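Long-range contacts in bifunctional protein PutA (Bradyrhizobium diazoefficiens, PDB 6BSN), which probably oxidises proline to glutamate in two steps, using a flavin-dependent proline dehydrogenase and an NAD-dependent aldehyde dehydrogenase: residues A[237-242]-A[280-285]; A[275-280]-A[307-312]; A[337-342]-A[391-396]. The protein carries 1 engineered substitution. All blocks are in the same frame, centred on the assembly; numbering follows the deposited sequence.

Contact 1. Residues A[237-242]-A[280-285]; sequences SVKLSA and DAEEAD. With FDA (dihydroflavine-adenine dinucleotide), chain C.
D280 and E282 each present a carboxylate to segment 237-242, and each is held at both oxygens. S237 OG donates to D280 OD1 at 2.8 Å, arriving on the syn side but 17° out of the carboxylate plane. On the other oxygen, K239 NZ makes a salt bridge to D280 OD2 at 2.9 Å through the anti lone pair; the lysine chain runs extended and bends only at its last torsion (chi4 41°), its stem passing obliquely by the E282 carboxylate. E282 is gripped by one residue twice: S241 N reaches OE2 at 3.0 Å and S241 OG reaches OE1 at 2.6 Å, both on syn lone pairs, which fixes the rotation of the carboxylate. A water accepts from L240 N and donates to E282 OE2 and D280 O, tying the two acidic residues together. The bond from D280 N to V238 O (2.8 Å, 171°) joins the two backbones where K239 and D280 are nearest. Between the two acids, A281 pairs with the reduced flavin, its N donating to O4 at 3.0 Å and its O accepting from N3 at 2.8 Å. R341 adds a salt bridge to D280 OD1 and a hydrogen bond to S237 OG; in the second shell, G200 N donates to S241 OG. Farther out, V238 packs on Y214 of helix 204-223, L240 on V293 of helix 287-298, and strand 235-238 lies beside strand 276-279 in the parallel sheet of the proline dehydrogenase TIM barrel.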
# COMPACT_ATOMS: atom_id res chain seq x y z
N SER A 237 12.17 -49.89 -26.45
CA SER A 237 11.37 -48.68 -26.62
C SER A 237 11.84 -47.93 -27.85
O SER A 237 13.05 -47.71 -28.01
CB SER A 237 11.50 -47.77 -25.40
OG SER A 237 10.30 -47.76 -24.66
N VAL A 238 10.89 -47.53 -28.71
CA VAL A 238 11.20 -46.83 -29.96
C VAL A 238 10.33 -45.59 -30.08
O VAL A 238 9.22 -45.53 -29.54
CB VAL A 238 11.00 -47.74 -31.19
CG1 VAL A 238 11.89 -48.97 -31.07
CG2 VAL A 238 9.56 -48.11 -31.33
N LYS A 239 10.83 -44.60 -30.83
CA LYS A 239 10.12 -43.35 -31.11
C LYS A 239 9.78 -43.28 -32.59
O LYS A 239 10.65 -43.45 -33.45
CB LYS A 239 10.97 -42.14 -30.71
CG LYS A 239 10.94 -41.81 -29.24
CD LYS A 239 11.76 -40.57 -28.95
CE LYS A 239 11.77 -40.28 -27.46
NZ LYS A 239 11.91 -41.54 -26.65
N LEU A 240 8.51 -43.01 -32.89
CA LEU A 240 8.10 -42.84 -34.29
C LEU A 240 8.86 -41.70 -34.97
O LEU A 240 9.14 -41.76 -36.17
CB LEU A 240 6.60 -42.60 -34.38
CG LEU A 240 5.71 -43.74 -33.90
CD1 LEU A 240 4.25 -43.48 -34.24
CD2 LEU A 240 6.17 -45.10 -34.47
N SER A 241 9.18 -40.63 -34.23
CA SER A 241 9.90 -39.53 -34.88
C SER A 241 11.30 -39.92 -35.31
O SER A 241 11.87 -39.28 -36.21
CB SER A 241 9.94 -38.28 -33.97
OG SER A 241 10.82 -38.44 -32.86
N ALA A 242 11.90 -40.94 -34.69
CA ALA A 242 13.20 -41.41 -35.14
C ALA A 242 13.12 -42.15 -36.46
O ALA A 242 14.14 -42.28 -37.15
CB ALA A 242 13.84 -42.33 -34.09
N ASP A 280 7.00 -45.20 -27.85
CA ASP A 280 7.00 -44.08 -26.93
C ASP A 280 5.99 -43.01 -27.36
O ASP A 280 5.60 -42.93 -28.52
CB ASP A 280 8.41 -43.49 -26.85
CG ASP A 280 9.39 -44.38 -26.08
OD1 ASP A 280 8.97 -45.40 -25.47
OD2 ASP A 280 10.59 -44.05 -26.08
N ALA A 281 5.56 -42.21 -26.39
CA ALA A 281 4.67 -41.09 -26.66
C ALA A 281 5.48 -39.80 -26.69
O ALA A 281 6.35 -39.58 -25.83
CB ALA A 281 3.54 -40.98 -25.64
N GLU A 282 5.20 -38.96 -27.67
CA GLU A 282 5.99 -37.75 -27.87
C GLU A 282 5.07 -36.55 -27.71
O GLU A 282 4.17 -36.58 -26.85
CB GLU A 282 6.70 -37.82 -29.23
CG GLU A 282 7.55 -39.12 -29.38
CD GLU A 282 8.38 -39.17 -30.63
OE1 GLU A 282 9.36 -38.37 -30.71
OE2 GLU A 282 8.06 -40.01 -31.53
N GLU A 283 5.27 -35.49 -28.49
CA GLU A 283 4.55 -34.25 -28.26
C GLU A 283 3.05 -34.41 -28.51
O GLU A 283 2.60 -35.32 -29.21
CB GLU A 283 5.11 -33.13 -29.14
CG GLU A 283 6.57 -32.80 -28.88
CD GLU A 283 7.56 -33.66 -29.71
OE1 GLU A 283 8.73 -33.25 -29.80
OE2 GLU A 283 7.18 -34.74 -30.26
N ALA A 284 2.28 -33.48 -27.95
CA ALA A 284 0.83 -33.59 -28.06
C ALA A 284 0.34 -33.43 -29.50
O ALA A 284 -0.65 -34.06 -29.88
CB ALA A 284 0.14 -32.58 -27.13
N ASP A 285 1.01 -32.60 -30.31
CA ASP A 285 0.54 -32.45 -31.69
C ASP A 285 0.87 -33.66 -32.57
O ASP A 285 0.50 -33.67 -33.74
CB ASP A 285 1.10 -31.16 -32.34
CG ASP A 285 2.61 -31.21 -32.58
OD1 ASP A 285 3.25 -32.21 -32.20
OD2 ASP A 285 3.18 -30.25 -33.15
PA FDA C . 6.90 -36.94 -10.75
O1A FDA C . 7.82 -36.01 -9.91
O2A FDA C . 5.79 -37.60 -10.14
O5B FDA C . 6.09 -36.31 -11.81
C5B FDA C . 6.72 -35.40 -12.71
C4B FDA C . 5.80 -35.09 -13.88
O4B FDA C . 4.69 -34.32 -13.51
C3B FDA C . 6.41 -34.32 -15.01
O3B FDA C . 7.17 -35.13 -15.80
C2B FDA C . 5.22 -33.81 -15.71
O2B FDA C . 4.71 -34.78 -16.58
C1B FDA C . 4.26 -33.56 -14.59
N9A FDA C . 4.18 -32.17 -14.19
C8A FDA C . 5.16 -31.38 -13.60
N7A FDA C . 4.68 -30.16 -13.40
C5A FDA C . 3.36 -30.10 -13.86
C6A FDA C . 2.39 -29.12 -13.92
N6A FDA C . 2.65 -27.81 -13.41
N1A FDA C . 1.18 -29.40 -14.44
C2A FDA C . 0.89 -30.62 -14.93
N3A FDA C . 1.82 -31.60 -14.88
C4A FDA C . 3.03 -31.38 -14.37
N1 FDA C . 7.36 -39.65 -20.92
C2 FDA C . 6.69 -39.41 -22.16
O2 FDA C . 6.13 -38.17 -22.34
N3 FDA C . 6.61 -40.42 -23.15
C4 FDA C . 7.20 -41.68 -22.90
O4 FDA C . 7.14 -42.68 -23.84
C4X FDA C . 7.90 -41.93 -21.61
N5 FDA C . 8.54 -43.19 -21.37
C5X FDA C . 9.03 -43.47 -20.03
C6 FDA C . 9.51 -44.85 -19.71
C7 FDA C . 9.92 -45.13 -18.38
C7M FDA C . 10.41 -46.51 -18.04
C8 FDA C . 9.87 -44.11 -17.37
C8M FDA C . 10.30 -44.37 -15.94
C9 FDA C . 9.42 -42.81 -17.68
C9A FDA C . 8.99 -42.51 -19.06
N10 FDA C . 8.61 -41.15 -19.41
C10 FDA C . 7.96 -40.94 -20.67
C1' FDA C . 8.87 -40.00 -18.53
C2' FDA C . 7.65 -39.66 -17.69
O2' FDA C . 6.63 -39.19 -18.49
C3' FDA C . 7.99 -38.63 -16.63
O3' FDA C . 8.45 -37.53 -17.30
C4' FDA C . 9.05 -39.00 -15.59
O4' FDA C . 9.07 -40.37 -15.38
C5' FDA C . 8.78 -38.32 -14.26
O5' FDA C . 7.47 -38.59 -13.80
P FDA C . 7.14 -39.28 -12.39
O1P FDA C . 5.79 -40.06 -12.22
O2P FDA C . 8.46 -40.09 -12.18
O3P FDA C . 7.62 -38.09 -11.38
O HOH W 1 6.45 -41.94 -30.94

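Contact 2. Residues A[275-280]-A[307-312]. With FDA (dihydroflavine-adenine dinucleotide), chain C.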
# COMPACT_ATOMS: atom_id res chain seq x y z
N LEU A 275 9.41 -60.38 -27.67
CA LEU A 275 9.80 -59.26 -26.83
C LEU A 275 8.61 -58.34 -26.55
O LEU A 275 7.60 -58.35 -27.25
CB LEU A 275 10.91 -58.44 -27.50
CG LEU A 275 12.24 -59.16 -27.79
CD1 LEU A 275 13.24 -58.16 -28.35
CD2 LEU A 275 12.80 -59.82 -26.52
N ASN A 276 8.75 -57.51 -25.51
CA ASN A 276 7.88 -56.36 -25.31
C ASN A 276 8.36 -55.21 -26.20
O ASN A 276 9.49 -54.75 -26.06
CB ASN A 276 7.88 -55.96 -23.83
CG ASN A 276 7.02 -54.70 -23.53
OD1 ASN A 276 7.35 -53.92 -22.65
ND2 ASN A 276 5.92 -54.51 -24.28
N PHE A 277 7.50 -54.74 -27.10
CA PHE A 277 7.83 -53.71 -28.09
C PHE A 277 6.94 -52.48 -27.86
O PHE A 277 5.73 -52.55 -28.08
CB PHE A 277 7.66 -54.30 -29.50
CG PHE A 277 8.06 -53.36 -30.60
CD1 PHE A 277 9.39 -53.30 -31.03
CD2 PHE A 277 7.12 -52.54 -31.20
CE1 PHE A 277 9.78 -52.44 -32.05
CE2 PHE A 277 7.49 -51.66 -32.22
CZ PHE A 277 8.83 -51.61 -32.65
N THR A 278 7.53 -51.36 -27.44
CA THR A 278 6.76 -50.22 -26.95
C THR A 278 7.02 -48.99 -27.81
O THR A 278 8.17 -48.55 -27.94
CB THR A 278 7.11 -49.88 -25.49
OG1 THR A 278 6.94 -51.02 -24.65
CG2 THR A 278 6.19 -48.78 -24.97
N VAL A 279 5.96 -48.40 -28.35
CA VAL A 279 6.04 -47.10 -29.02
C VAL A 279 5.93 -45.97 -27.99
O VAL A 279 4.89 -45.78 -27.34
CB VAL A 279 4.96 -46.97 -30.11
CG1 VAL A 279 5.14 -45.66 -30.87
CG2 VAL A 279 5.03 -48.19 -31.07
N ASP A 280 7.00 -45.20 -27.85
CA ASP A 280 7.00 -44.08 -26.93
C ASP A 280 5.99 -43.01 -27.36
O ASP A 280 5.60 -42.93 -28.52
CB ASP A 280 8.41 -43.49 -26.85
CG ASP A 280 9.39 -44.38 -26.08
OD1 ASP A 280 8.97 -45.40 -25.47
OD2 ASP A 280 10.59 -44.05 -26.08
N ASP A 307 1.91 -61.11 -27.63
CA ASP A 307 1.28 -60.26 -26.62
C ASP A 307 2.17 -59.09 -26.18
O ASP A 307 1.85 -58.42 -25.19
CB ASP A 307 0.88 -61.09 -25.39
CG ASP A 307 -0.04 -62.28 -25.72
OD1 ASP A 307 -0.75 -62.27 -26.75
OD2 ASP A 307 -0.08 -63.23 -24.91
N GLY A 308 3.25 -58.80 -26.90
CA GLY A 308 4.18 -57.78 -26.48
C GLY A 308 4.08 -56.42 -27.15
O GLY A 308 4.81 -55.51 -26.76
N PHE A 309 3.21 -56.25 -28.15
CA PHE A 309 3.11 -54.95 -28.81
C PHE A 309 2.47 -53.95 -27.88
O PHE A 309 1.52 -54.27 -27.16
CB PHE A 309 2.28 -55.02 -30.09
CG PHE A 309 2.27 -53.73 -30.86
CD1 PHE A 309 3.21 -53.49 -31.84
CD2 PHE A 309 1.33 -52.75 -30.61
CE1 PHE A 309 3.23 -52.29 -32.56
CE2 PHE A 309 1.35 -51.54 -31.31
CZ PHE A 309 2.30 -51.32 -32.29
N GLY A 310 2.96 -52.71 -27.91
CA GLY A 310 2.30 -51.71 -27.10
C GLY A 310 2.81 -50.30 -27.32
O GLY A 310 3.61 -50.03 -28.22
N LEU A 311 2.32 -49.39 -26.46
CA LEU A 311 2.59 -47.97 -26.60
C LEU A 311 2.55 -47.33 -25.22
O LEU A 311 1.99 -47.89 -24.27
CB LEU A 311 1.57 -47.31 -27.51
CG LEU A 311 0.24 -46.94 -26.85
CD1 LEU A 311 -0.56 -46.01 -27.78
CD2 LEU A 311 -0.59 -48.15 -26.47
N ALA A 312 3.16 -46.14 -25.12
CA ALA A 312 3.01 -45.32 -23.92
C ALA A 312 1.89 -44.30 -24.10
O ALA A 312 1.67 -43.79 -25.21
CB ALA A 312 4.31 -44.59 -23.55
PA FDA C . 6.90 -36.94 -10.75
O1A FDA C . 7.82 -36.01 -9.91
O2A FDA C . 5.79 -37.60 -10.14
O5B FDA C . 6.09 -36.31 -11.81
C5B FDA C . 6.72 -35.40 -12.71
C4B FDA C . 5.80 -35.09 -13.88
O4B FDA C . 4.69 -34.32 -13.51
C3B FDA C . 6.41 -34.32 -15.01
O3B FDA C . 7.17 -35.13 -15.80
C2B FDA C . 5.22 -33.81 -15.71
O2B FDA C . 4.71 -34.78 -16.58
C1B FDA C . 4.26 -33.56 -14.59
N9A FDA C . 4.18 -32.17 -14.19
C8A FDA C . 5.16 -31.38 -13.60
N7A FDA C . 4.68 -30.16 -13.40
C5A FDA C . 3.36 -30.10 -13.86
C6A FDA C . 2.39 -29.12 -13.92
N6A FDA C . 2.65 -27.81 -13.41
N1A FDA C . 1.18 -29.40 -14.44
C2A FDA C . 0.89 -30.62 -14.93
N3A FDA C . 1.82 -31.60 -14.88
C4A FDA C . 3.03 -31.38 -14.37
N1 FDA C . 7.36 -39.65 -20.92
C2 FDA C . 6.69 -39.41 -22.16
O2 FDA C . 6.13 -38.17 -22.34
N3 FDA C . 6.61 -40.42 -23.15
C4 FDA C . 7.20 -41.68 -22.90
O4 FDA C . 7.14 -42.68 -23.84
C4X FDA C . 7.90 -41.93 -21.61
N5 FDA C . 8.54 -43.19 -21.37
C5X FDA C . 9.03 -43.47 -20.03
C6 FDA C . 9.51 -44.85 -19.71
C7 FDA C . 9.92 -45.13 -18.38
C7M FDA C . 10.41 -46.51 -18.04
C8 FDA C . 9.87 -44.11 -17.37
C8M FDA C . 10.30 -44.37 -15.94
C9 FDA C . 9.42 -42.81 -17.68
C9A FDA C . 8.99 -42.51 -19.06
N10 FDA C . 8.61 -41.15 -19.41
C10 FDA C . 7.96 -40.94 -20.67
C1' FDA C . 8.87 -40.00 -18.53
C2' FDA C . 7.65 -39.66 -17.69
O2' FDA C . 6.63 -39.19 -18.49
C3' FDA C . 7.99 -38.63 -16.63
O3' FDA C . 8.45 -37.53 -17.30
C4' FDA C . 9.05 -39.00 -15.59
O4' FDA C . 9.07 -40.37 -15.38
C5' FDA C . 8.78 -38.32 -14.26
O5' FDA C . 7.47 -38.59 -13.80
P FDA C . 7.14 -39.28 -12.39
O1P FDA C . 5.79 -40.06 -12.22
O2P FDA C . 8.46 -40.09 -12.18
O3P FDA C . 7.62 -38.09 -11.38
O HOH W 2 2.76 -44.10 -27.70
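F277 and F309 share one torsion: in each, CG stands opposite the backbone N (chi1 -176° and -174°). Their bridge pairing puts both on one face of the sheet, and the shared torsion then brings the rings together, F277 CD2 meeting F309 CD1 at 4.1 Å with neither ring presenting a clear face or edge to the other. V279 CG2 approaches F309 CZ at 4.3 Å, again at a slant. N276 also swings CG away from its backbone N, and this brings its amide to the turn just before strand 309-312, where ND2 donates to G308 O at 2.9 Å with the acceptor close to the amide plane. F277 N takes the same oxygen at 2.8 Å; the two donors come from opposite faces of the carbonyl plane, so G308 O is doubly held. G308 fits because it has no side chain: a CB there would run into L275 O. Beyond it the parallel register continues, with G310 N to F277 O and, at the far end, A312 N to V279 O, both 2.8 Å. The short strand segments diverge by 36° in direction, in keeping with a twisted barrel wall. A312 CB ends 3.4 Å from O4 of the flavin, so this pair of strands delivers a residue to the cofactor pocket. The strands are the two ends of a beta-alpha-beta unit whose helix 287-298 packs I294 against V279, F309 and L311, while T278, on the opposite face, touches R341 of strand 338-343.

Contact 3. Residues A[337-342]-A[391-396]; sequences KLMVRL and FPQFAT. With FDA (dihydroflavine-adenine dinucleotide), chain C.
The guanidinium of R341, whose stem rests on A395 (R341 CG to A395 CB 3.8 Å), turns one face to the reduced flavin. C6 lies 3.5 Å above its plane, offset toward the rim, while O4 of the flavin lies in plane at its edge. A bend at chi3 (-57°) turns the group to the ring system and leaves R341 NH1 3.3 Å from flavin N5. The F391 ring is met obliquely by the methyl of M339, CE to CD1 at 3.8 Å, with the two side chains running alongside each other. Q393 crosses the same methionine, its NE2 lying 3.5 Å from M339 CE. That NE2 donates to N276 OD1, while Q393 OE1 accepts from two waters, one also donating to M339 O and the other weakly bonded to R341 NH2. Beneath these side chains are two neighbouring parallel strands of the proline dehydrogenase TIM barrel, 24° apart in direction, their backbone bonds beginning with F391 N to L338 O (2.8 Å, 175°). Besides S237 and D280, R341 also bonds Q418 through NE and Y443 through NH2. A leucine in place of R341, lacking the guanidinium over flavin C6, would probably leave the D280 carboxylate without its arginine partner. On the opposite face L342 CB leans on F394, which packs on helix 369-385. Just past the strand, T396 OG1 donates to O1P of the cofactor pyrophosphate at 2.6 Å.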
# COMPACT_ATOMS: atom_id res chain seq x y z
N LYS A 337 -3.73 -58.97 -27.35
CA LYS A 337 -3.29 -58.52 -26.04
C LYS A 337 -2.15 -57.52 -26.24
O LYS A 337 -1.27 -57.73 -27.09
CB LYS A 337 -2.81 -59.70 -25.19
CG LYS A 337 -3.91 -60.61 -24.70
CD LYS A 337 -3.29 -61.70 -23.83
CE LYS A 337 -4.31 -62.30 -22.87
NZ LYS A 337 -3.66 -62.61 -21.58
N LEU A 338 -2.19 -56.43 -25.48
CA LEU A 338 -1.24 -55.33 -25.57
C LEU A 338 -0.64 -55.03 -24.20
O LEU A 338 -1.30 -55.14 -23.17
CB LEU A 338 -1.91 -54.05 -26.10
CG LEU A 338 -2.61 -54.14 -27.45
CD1 LEU A 338 -3.23 -52.81 -27.75
CD2 LEU A 338 -1.63 -54.56 -28.54
N MET A 339 0.62 -54.63 -24.22
CA MET A 339 1.29 -54.10 -23.05
C MET A 339 1.31 -52.59 -23.21
O MET A 339 1.79 -52.09 -24.23
CB MET A 339 2.69 -54.70 -22.92
CG MET A 339 2.61 -56.24 -22.71
SD MET A 339 4.16 -57.17 -22.78
CE MET A 339 4.89 -56.78 -21.18
N VAL A 340 0.73 -51.87 -22.25
CA VAL A 340 0.43 -50.44 -22.38
C VAL A 340 1.08 -49.70 -21.22
O VAL A 340 0.77 -49.98 -20.06
CB VAL A 340 -1.08 -50.20 -22.42
CG1 VAL A 340 -1.45 -48.72 -22.40
CG2 VAL A 340 -1.63 -50.91 -23.64
N ARG A 341 1.98 -48.77 -21.53
CA ARG A 341 2.75 -48.05 -20.52
C ARG A 341 2.08 -46.72 -20.19
O ARG A 341 1.84 -45.91 -21.09
CB ARG A 341 4.18 -47.80 -20.99
CG ARG A 341 4.99 -47.01 -19.95
CD ARG A 341 6.25 -46.36 -20.55
NE ARG A 341 7.09 -47.37 -21.17
CZ ARG A 341 7.76 -47.18 -22.29
NH1 ARG A 341 7.73 -46.01 -22.92
NH2 ARG A 341 8.47 -48.17 -22.77
N LEU A 342 1.80 -46.49 -18.91
CA LEU A 342 1.25 -45.22 -18.45
C LEU A 342 2.36 -44.39 -17.84
O LEU A 342 3.00 -44.83 -16.87
CB LEU A 342 0.10 -45.42 -17.45
CG LEU A 342 -0.70 -44.14 -17.14
CD1 LEU A 342 -1.54 -43.67 -18.36
CD2 LEU A 342 -1.56 -44.35 -15.88
N PHE A 391 -2.08 -55.42 -20.46
CA PHE A 391 -1.11 -55.58 -19.39
C PHE A 391 -0.53 -54.20 -19.09
O PHE A 391 0.32 -53.72 -19.86
CB PHE A 391 -0.02 -56.57 -19.80
CG PHE A 391 0.99 -56.85 -18.73
CD1 PHE A 391 2.14 -56.06 -18.62
CD2 PHE A 391 0.81 -57.90 -17.85
CE1 PHE A 391 3.11 -56.33 -17.63
CE2 PHE A 391 1.77 -58.16 -16.85
CZ PHE A 391 2.91 -57.38 -16.74
N PRO A 392 -0.95 -53.53 -18.03
CA PRO A 392 -0.50 -52.15 -17.82
C PRO A 392 0.89 -52.13 -17.22
O PRO A 392 1.27 -53.02 -16.46
CB PRO A 392 -1.53 -51.57 -16.83
CG PRO A 392 -2.62 -52.67 -16.66
CD PRO A 392 -1.94 -53.95 -17.04
N GLN A 393 1.63 -51.08 -17.57
CA GLN A 393 2.99 -50.86 -17.07
C GLN A 393 3.03 -49.44 -16.53
O GLN A 393 2.86 -48.47 -17.29
CB GLN A 393 4.03 -51.07 -18.18
CG GLN A 393 3.83 -52.40 -18.94
CD GLN A 393 4.56 -52.44 -20.29
OE1 GLN A 393 4.31 -51.63 -21.19
NE2 GLN A 393 5.49 -53.38 -20.41
N PHE A 394 3.20 -49.30 -15.22
CA PHE A 394 3.13 -47.99 -14.57
C PHE A 394 4.55 -47.48 -14.41
O PHE A 394 5.28 -47.92 -13.53
CB PHE A 394 2.37 -48.10 -13.24
CG PHE A 394 0.96 -48.64 -13.42
CD1 PHE A 394 -0.01 -47.88 -14.06
CD2 PHE A 394 0.62 -49.92 -12.99
CE1 PHE A 394 -1.28 -48.37 -14.27
CE2 PHE A 394 -0.65 -50.41 -13.18
CZ PHE A 394 -1.61 -49.64 -13.82
N ALA A 395 4.95 -46.58 -15.31
CA ALA A 395 6.31 -46.03 -15.34
C ALA A 395 6.33 -44.74 -14.53
O ALA A 395 5.87 -43.69 -15.00
CB ALA A 395 6.76 -45.79 -16.77
N THR A 396 6.87 -44.81 -13.32
CA THR A 396 6.97 -43.65 -12.44
C THR A 396 8.00 -43.94 -11.36
O THR A 396 8.20 -45.09 -10.97
CB THR A 396 5.61 -43.34 -11.80
OG1 THR A 396 5.76 -42.29 -10.83
CG2 THR A 396 5.07 -44.55 -11.10
PA FDA C . 6.90 -36.94 -10.75
O1A FDA C . 7.82 -36.01 -9.91
O2A FDA C . 5.79 -37.60 -10.14
O5B FDA C . 6.09 -36.31 -11.81
C5B FDA C . 6.72 -35.40 -12.71
C4B FDA C . 5.80 -35.09 -13.88
O4B FDA C . 4.69 -34.32 -13.51
C3B FDA C . 6.41 -34.32 -15.01
O3B FDA C . 7.17 -35.13 -15.80
C2B FDA C . 5.22 -33.81 -15.71
O2B FDA C . 4.71 -34.78 -16.58
C1B FDA C . 4.26 -33.56 -14.59
N9A FDA C . 4.18 -32.17 -14.19
C8A FDA C . 5.16 -31.38 -13.60
N7A FDA C . 4.68 -30.16 -13.40
C5A FDA C . 3.36 -30.10 -13.86
C6A FDA C . 2.39 -29.12 -13.92
N6A FDA C . 2.65 -27.81 -13.41
N1A FDA C . 1.18 -29.40 -14.44
C2A FDA C . 0.89 -30.62 -14.93
N3A FDA C . 1.82 -31.60 -14.88
C4A FDA C . 3.03 -31.38 -14.37
N1 FDA C . 7.36 -39.65 -20.92
C2 FDA C . 6.69 -39.41 -22.16
O2 FDA C . 6.13 -38.17 -22.34
N3 FDA C . 6.61 -40.42 -23.15
C4 FDA C . 7.20 -41.68 -22.90
O4 FDA C . 7.14 -42.68 -23.84
C4X FDA C . 7.90 -41.93 -21.61
N5 FDA C . 8.54 -43.19 -21.37
C5X FDA C . 9.03 -43.47 -20.03
C6 FDA C . 9.51 -44.85 -19.71
C7 FDA C . 9.92 -45.13 -18.38
C7M FDA C . 10.41 -46.51 -18.04
C8 FDA C . 9.87 -44.11 -17.37
C8M FDA C . 10.30 -44.37 -15.94
C9 FDA C . 9.42 -42.81 -17.68
C9A FDA C . 8.99 -42.51 -19.06
N10 FDA C . 8.61 -41.15 -19.41
C10 FDA C . 7.96 -40.94 -20.67
C1' FDA C . 8.87 -40.00 -18.53
C2' FDA C . 7.65 -39.66 -17.69
O2' FDA C . 6.63 -39.19 -18.49
C3' FDA C . 7.99 -38.63 -16.63
O3' FDA C . 8.45 -37.53 -17.30
C4' FDA C . 9.05 -39.00 -15.59
O4' FDA C . 9.07 -40.37 -15.38
C5' FDA C . 8.78 -38.32 -14.26
O5' FDA C . 7.47 -38.59 -13.80
P FDA C . 7.14 -39.28 -12.39
O1P FDA C . 5.79 -40.06 -12.22
O2P FDA C . 8.46 -40.09 -12.18
O3P FDA C . 7.62 -38.09 -11.38
O HOH W 3 4.52 -51.63 -23.93
O HOH W 4 6.50 -50.50 -22.09

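Overall arrangement
The three contacts follow one another round the barrel sheet, and all reach the flavin. Contacts 1 and 2 share D280, with centres about 13 Å apart; V238 N lies 3.0 Å from T278 O, a probable hydrogen bond, and L240 CG packs on V279 CG1. Contacts 2 and 3 have centres about 8 Å apart and meet where R341 N approaches L311 O at 2.9 Å. Contacts 1 and 3 lie about 16 Å apart between centres, with R341 NH2 2.7 Å from S237 OG. The salt bridge from R341 NH1 to D280 OD1, 2.9 Å, links contact 3 to both others. Around the cofactor, contact 1 serves the pyrimidine end and contact 3 runs from the ring system to the pyrophosphate.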